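Local coordinates for protein endo-1,3-beta-glucanase, family GH16 (Zobellia galactanivorans, PDB 5FUI) that binds the beta-1,3-glucan laminarin through a family 6 carbohydrate-binding module appended to a marine bacterial laminarinase, at residues I13-Q25 against E34-P48. Sequence-based numbering, arbitrary orientation.
Sequences IEAESYLYSNDVQ and ENVGYINNGSWMSYP. With MG (magnesium ion), chain E; APY (2-aminomethyl-pyridine), chain D; APY (2-aminomethyl-pyridine), chain C.
The indole of Trp44 lies between the 20-22 strand and a ligand: Asn22 CB sits over one face, 3.4 Å from the centroid of the five-membered ring, and C4 of a bound 2-aminomethyl-pyridine covers the other. Tyr47 carries Tyr18 CB on a face of its phenol, with Ala15 O and Ser17 OG at the edge; its OH donates a 2.6 Å bond to a lone pair of Ala15 O. With its CG wedged between backbone N and carbonyl carbon (chi1 48°), Tyr18 brings CE2 to Val36 CG2, which meets the ring edge at 3.9 Å. In this beta-sandwich module, strand 20-22 is an edge strand of the five-stranded sheet, antiparallel to strand 44-48, and a classic bulge sets Leu19 and Tyr20 against Ser46. Asp76, Gly115 and Tyr117 complete the Trp44 pocket, consistent with a sugar-binding site. Were Trp44 replaced by an alanine, the pyridine would probably lose its stacking surface and Asn22 CB its ring cover. Beyond the strand, Ser43 OG donates to Asp23 O (2.7 Å) from above the carbonyl plane and accepts from Asn40 N. At the far end, Glu16 OE1 (2.4 Å) and Glu34 O (2.3 Å) bind the magnesium ion together with Glu14 OE1, Asn126 and a water.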
loop_
_atom_site.group_PDB
_atom_site.type_symbol
_atom_site.label_atom_id
_atom_site.label_comp_id
_atom_site.label_asym_id
_atom_site.label_seq_id
_atom_site.Cartn_x
_atom_site.Cartn_y
_atom_site.Cartn_z
ATOM N N ILE A 13 3.886 3.381 -7.571
ATOM C CA ILE A 13 3.981 4.405 -6.498
ATOM C C ILE A 13 4.947 3.873 -5.461
ATOM O O ILE A 13 4.674 2.850 -4.807
ATOM C CB ILE A 13 2.640 4.658 -5.797
ATOM C CG1 ILE A 13 1.602 5.097 -6.823
ATOM C CG2 ILE A 13 2.716 5.684 -4.657
ATOM C CD1 ILE A 13 0.168 4.833 -6.324
ATOM N N GLU A 14 6.103 4.546 -5.260
ATOM C CA GLU A 14 7.043 4.080 -4.243
ATOM C C GLU A 14 6.385 4.356 -2.897
ATOM O O GLU A 14 5.826 5.428 -2.692
ATOM C CB GLU A 14 8.444 4.761 -4.328
ATOM C CG GLU A 14 9.156 4.363 -5.616
ATOM C CD GLU A 14 9.478 2.802 -5.630
ATOM O OE1 GLU A 14 9.586 2.129 -4.532
ATOM O OE2 GLU A 14 9.658 2.252 -6.721
ATOM N N ALA A 15 6.348 3.377 -2.011
ATOM C CA ALA A 15 5.539 3.530 -0.779
ATOM C C ALA A 15 6.084 4.686 0.097
ATOM O O ALA A 15 5.352 5.224 0.943
ATOM C CB ALA A 15 5.495 2.204 0.014
ATOM N N GLU A 16 7.425 4.939 -0.005
ATOM C CA GLU A 16 8.074 5.979 0.811
ATOM C C GLU A 16 7.727 7.394 0.288
ATOM O O GLU A 16 8.177 8.356 0.851
ATOM C CB GLU A 16 9.578 5.699 0.908
ATOM C CG GLU A 16 10.370 5.998 -0.363
ATOM C CD GLU A 16 10.454 4.816 -1.322
ATOM O OE1 GLU A 16 9.614 3.864 -1.267
ATOM O OE2 GLU A 16 11.407 4.766 -2.136
ATOM N N SER A 17 6.983 7.498 -0.809
ATOM C CA SER A 17 6.663 8.779 -1.475
ATOM C C SER A 17 5.428 9.439 -0.936
ATOM O O SER A 17 4.918 10.406 -1.529
ATOM C CB SER A 17 6.574 8.576 -2.996
ATOM O OG SER A 17 5.333 7.960 -3.357
ATOM N N TYR A 18 4.933 8.963 0.206
ATOM C CA TYR A 18 3.693 9.541 0.753
ATOM C C TYR A 18 3.824 11.051 1.085
ATOM O O TYR A 18 4.957 11.509 1.380
ATOM C CB TYR A 18 3.275 8.843 2.065
ATOM C CG TYR A 18 4.359 8.658 3.095
ATOM C CD1 TYR A 18 4.783 9.727 3.934
ATOM C CD2 TYR A 18 4.922 7.411 3.281
ATOM C CE1 TYR A 18 5.796 9.530 4.908
ATOM C CE2 TYR A 18 5.873 7.188 4.217
ATOM C CZ TYR A 18 6.295 8.240 5.048
ATOM O OH TYR A 18 7.294 8.006 5.967
ATOM N N LEU A 19 2.736 11.809 0.957
ATOM C CA LEU A 19 2.777 13.251 1.395
ATOM C C LEU A 19 2.519 13.318 2.868
ATOM O O LEU A 19 3.148 14.137 3.517
ATOM C CB LEU A 19 1.770 14.061 0.609
ATOM C CG LEU A 19 1.632 15.543 0.914
ATOM C CD1 LEU A 19 2.914 16.241 0.549
ATOM C CD2 LEU A 19 0.458 16.145 0.093
ATOM N N TYR A 20 1.588 12.505 3.405
ATOM C CA TYR A 20 1.329 12.531 4.843
ATOM C C TYR A 20 1.398 11.119 5.329
ATOM O O TYR A 20 1.077 10.225 4.602
ATOM C CB TYR A 20 -0.025 13.094 5.174
ATOM C CG TYR A 20 -0.314 14.463 4.502
ATOM C CD1 TYR A 20 0.261 15.635 4.958
ATOM C CD2 TYR A 20 -1.206 14.504 3.446
ATOM C CE1 TYR A 20 -0.062 16.862 4.337
ATOM C CE2 TYR A 20 -1.558 15.655 2.817
ATOM C CZ TYR A 20 -0.999 16.833 3.256
ATOM O OH TYR A 20 -1.389 17.974 2.555
ATOM N N SER A 21 1.708 10.979 6.616
ATOM C CA SER A 21 1.717 9.666 7.255
ATOM C C SER A 21 1.518 9.840 8.766
ATOM O O SER A 21 1.645 10.985 9.350
ATOM C CB SER A 21 3.042 8.922 7.046
ATOM O OG SER A 21 4.115 9.638 7.705
ATOM N N ASN A 22 1.225 8.724 9.416
ATOM C CA ASN A 22 1.177 8.661 10.866
ATOM C C ASN A 22 1.940 7.437 11.300
ATOM O O ASN A 22 1.643 6.371 10.838
ATOM C CB ASN A 22 -0.290 8.494 11.340
ATOM C CG ASN A 22 -0.402 8.231 12.834
ATOM O OD1 ASN A 22 -1.046 7.262 13.261
ATOM N ND2 ASN A 22 0.150 9.105 13.610
ATOM N N ASP A 23 2.883 7.624 12.214
ATOM C CA ASP A 23 3.493 6.505 12.928
ATOM C C ASP A 23 4.108 5.437 12.036
ATOM O O ASP A 23 3.927 4.240 12.249
ATOM C CB ASP A 23 2.517 5.900 13.977
ATOM C CG ASP A 23 3.181 5.053 15.013
ATOM O OD1 ASP A 23 4.437 5.182 15.212
ATOM O OD2 ASP A 23 2.492 4.141 15.565
ATOM N N VAL A 24 4.903 5.893 11.059
ATOM C CA VAL A 24 5.713 4.962 10.274
ATOM C C VAL A 24 7.114 5.508 10.124
ATOM O O VAL A 24 7.358 6.703 10.439
ATOM C CB VAL A 24 5.109 4.738 8.860
ATOM C CG1 VAL A 24 3.681 4.146 8.936
ATOM C CG2 VAL A 24 5.179 5.995 7.987
ATOM N N GLN A 25 8.054 4.670 9.652
ATOM C CA GLN A 25 9.372 5.226 9.401
ATOM C C GLN A 25 9.904 4.632 8.108
ATOM O O GLN A 25 9.607 3.525 7.727
ATOM C CB GLN A 25 10.354 4.833 10.505
ATOM C CG GLN A 25 10.013 5.547 11.822
ATOM C CD GLN A 25 10.896 5.162 12.947
ATOM O OE1 GLN A 25 12.095 5.011 12.783
ATOM N NE2 GLN A 25 10.293 4.941 14.090
ATOM N N GLU A 34 13.935 2.745 -0.696
ATOM C CA GLU A 34 13.456 2.693 0.699
ATOM C C GLU A 34 12.196 1.843 0.736
ATOM O O GLU A 34 11.498 1.666 -0.292
ATOM C CB GLU A 34 13.216 4.138 1.356
ATOM C CG GLU A 34 14.499 4.895 1.534
ATOM C CD GLU A 34 14.151 6.347 1.896
ATOM O OE1 GLU A 34 13.567 7.069 1.029
ATOM O OE2 GLU A 34 14.391 6.722 3.046
ATOM N N ASN A 35 11.870 1.390 1.927
ATOM C CA ASN A 35 10.536 0.893 2.231
ATOM C C ASN A 35 10.039 1.557 3.453
ATOM O O ASN A 35 10.767 2.162 4.191
ATOM C CB ASN A 35 10.522 -0.659 2.391
ATOM C CG ASN A 35 11.327 -1.179 3.555
ATOM O OD1 ASN A 35 12.486 -1.526 3.411
ATOM N ND2 ASN A 35 10.724 -1.279 4.709
ATOM N N VAL A 36 8.733 1.503 3.622
ATOM C CA VAL A 36 8.062 1.936 4.908
ATOM C C VAL A 36 8.135 0.753 5.851
ATOM O O VAL A 36 7.729 -0.415 5.498
ATOM C CB VAL A 36 6.606 2.382 4.631
ATOM C CG1 VAL A 36 6.020 2.980 5.874
ATOM C CG2 VAL A 36 6.666 3.463 3.578
ATOM N N GLY A 37 8.618 1.032 7.083
ATOM C CA GLY A 37 8.640 0.052 8.147
ATOM C C GLY A 37 8.132 0.652 9.471
ATOM O O GLY A 37 7.655 1.794 9.488
ATOM N N TYR A 38 8.276 -0.158 10.523
ATOM C CA TYR A 38 7.854 0.235 11.873
ATOM C C TYR A 38 6.379 0.716 11.822
ATOM O O TYR A 38 5.959 1.724 12.413
ATOM C CB TYR A 38 8.768 1.337 12.464
ATOM C CG TYR A 38 10.199 0.851 12.517
ATOM C CD1 TYR A 38 10.587 -0.063 13.527
ATOM C CD2 TYR A 38 11.074 1.100 11.459
ATOM C CE1 TYR A 38 11.883 -0.629 13.539
ATOM C CE2 TYR A 38 12.398 0.622 11.473
ATOM C CZ TYR A 38 12.770 -0.302 12.482
ATOM O OH TYR A 38 14.090 -0.805 12.438
ATOM N N ILE A 39 5.558 -0.121 11.180
ATOM C CA ILE A 39 4.150 0.139 10.989
ATOM C C ILE A 39 3.390 -0.564 12.122
ATOM O O ILE A 39 3.603 -1.729 12.415
ATOM C CB ILE A 39 3.694 -0.401 9.601
ATOM C CG1 ILE A 39 4.587 0.175 8.475
ATOM C CG2 ILE A 39 2.166 -0.080 9.402
ATOM C CD1 ILE A 39 4.009 -0.145 7.070
ATOM N N ASN A 40 2.581 0.240 12.792
ATOM C CA ASN A 40 1.809 -0.204 13.937
ATOM C C ASN A 40 0.317 -0.219 13.642
ATOM O O ASN A 40 -0.100 0.239 12.610
ATOM C CB ASN A 40 2.073 0.717 15.144
ATOM C CG ASN A 40 3.507 0.695 15.568
ATOM O OD1 ASN A 40 4.070 1.763 15.838
ATOM N ND2 ASN A 40 4.075 -0.415 15.689
ATOM N N ASN A 41 -0.483 -0.732 14.554
ATOM C CA ASN A 41 -1.940 -0.566 14.420
ATOM C C ASN A 41 -2.178 0.959 14.350
ATOM O O ASN A 41 -1.670 1.693 15.211
ATOM C CB ASN A 41 -2.615 -1.082 15.709
ATOM C CG ASN A 41 -2.578 -2.588 15.846
ATOM O OD1 ASN A 41 -1.847 -3.267 15.197
ATOM N ND2 ASN A 41 -3.498 -3.126 16.667
ATOM N N GLY A 42 -3.017 1.407 13.429
ATOM C CA GLY A 42 -3.369 2.800 13.361
ATOM C C GLY A 42 -2.404 3.713 12.639
ATOM O O GLY A 42 -2.696 4.906 12.378
ATOM N N SER A 43 -1.220 3.174 12.231
ATOM C CA SER A 43 -0.355 3.870 11.253
ATOM C C SER A 43 -1.073 3.980 9.891
ATOM O O SER A 43 -1.941 3.186 9.576
ATOM C CB SER A 43 0.886 3.034 11.037
ATOM O OG SER A 43 1.620 2.886 12.249
ATOM N N TRP A 44 -0.702 5.003 9.112
ATOM C CA TRP A 44 -1.208 5.140 7.783
ATOM C C TRP A 44 -0.334 5.984 6.920
ATOM O O TRP A 44 0.586 6.690 7.426
ATOM C CB TRP A 44 -2.669 5.690 7.763
ATOM C CG TRP A 44 -2.831 7.000 8.554
ATOM C CD1 TRP A 44 -3.196 7.173 9.881
ATOM C CD2 TRP A 44 -2.512 8.354 8.049
ATOM N NE1 TRP A 44 -3.171 8.516 10.228
ATOM C CE2 TRP A 44 -2.715 9.270 9.153
ATOM C CE3 TRP A 44 -1.987 8.858 6.821
ATOM C CZ2 TRP A 44 -2.473 10.611 9.031
ATOM C CZ3 TRP A 44 -1.808 10.269 6.711
ATOM C CH2 TRP A 44 -2.059 11.093 7.796
ATOM N N MET A 45 -0.605 5.950 5.616
ATOM C CA MET A 45 0.146 6.768 4.654
ATOM C C MET A 45 -0.838 7.265 3.631
ATOM O O MET A 45 -1.750 6.513 3.235
ATOM C CB MET A 45 1.222 5.959 3.965
ATOM C CG MET A 45 2.291 5.379 4.868
ATOM S SD MET A 45 1.824 3.695 5.549
ATOM C CE MET A 45 2.191 2.701 4.162
ATOM N N SER A 46 -0.622 8.452 3.101
ATOM C CA SER A 46 -1.542 9.023 2.118
ATOM C C SER A 46 -0.742 9.548 0.904
ATOM O O SER A 46 0.223 10.280 1.084
ATOM C CB SER A 46 -2.319 10.173 2.794
ATOM O OG SER A 46 -3.211 10.866 1.977
ATOM N N TYR A 47 -1.235 9.246 -0.299
ATOM C CA TYR A 47 -0.557 9.577 -1.584
ATOM C C TYR A 47 -1.522 10.407 -2.445
ATOM O O TYR A 47 -2.508 9.909 -2.955
ATOM C CB TYR A 47 -0.245 8.252 -2.301
ATOM C CG TYR A 47 0.568 7.291 -1.470
ATOM C CD1 TYR A 47 -0.058 6.377 -0.576
ATOM C CD2 TYR A 47 2.006 7.313 -1.515
ATOM C CE1 TYR A 47 0.707 5.490 0.194
ATOM C CE2 TYR A 47 2.761 6.422 -0.733
ATOM C CZ TYR A 47 2.097 5.546 0.171
ATOM O OH TYR A 47 2.760 4.676 0.963
ATOM N N PRO A 48 -1.274 11.718 -2.588
ATOM C CA PRO A 48 -2.187 12.553 -3.396
ATOM C C PRO A 48 -1.962 12.352 -4.924
ATOM O O PRO A 48 -0.896 11.921 -5.403
ATOM C CB PRO A 48 -1.819 13.969 -2.978
ATOM C CG PRO A 48 -0.343 13.861 -2.804
ATOM C CD PRO A 48 -0.237 12.562 -1.957
HETATM MG MG MG E . 10.134 1.677 -2.096
HETATM N N APY D . 9.446 -5.147 15.783
HETATM C CM APY D . 9.642 -4.046 14.789
HETATM C C2 APY D . 8.337 -3.318 14.458
HETATM C C3 APY D . 8.027 -2.086 15.148
HETATM C C4 APY D . 6.829 -1.388 14.842
HETATM C C5 APY D . 6.014 -2.065 13.854
HETATM C C6 APY D . 6.296 -3.258 13.224
HETATM N N1 APY D . 7.470 -3.885 13.507
HETATM N N APY C . -7.134 7.253 4.189
HETATM C CM APY C . -5.865 6.851 4.765
HETATM C C2 APY C . -5.836 8.087 5.648
HETATM C C3 APY C . -6.254 7.974 6.953
HETATM C C4 APY C . -6.325 9.110 7.795
HETATM C C5 APY C . -6.057 10.376 7.245
HETATM C C6 APY C . -5.649 10.488 5.925
HETATM N N1 APY C . -5.597 9.351 5.144
HETATM O O HOH W 1 13.680 6.402 -1.721
HETATM O O HOH W 2 11.975 2.306 -3.394
HETATM O O HOH W 3 -0.187 4.030 15.572
HETATM O O HOH W 4 6.600 3.824 13.991
#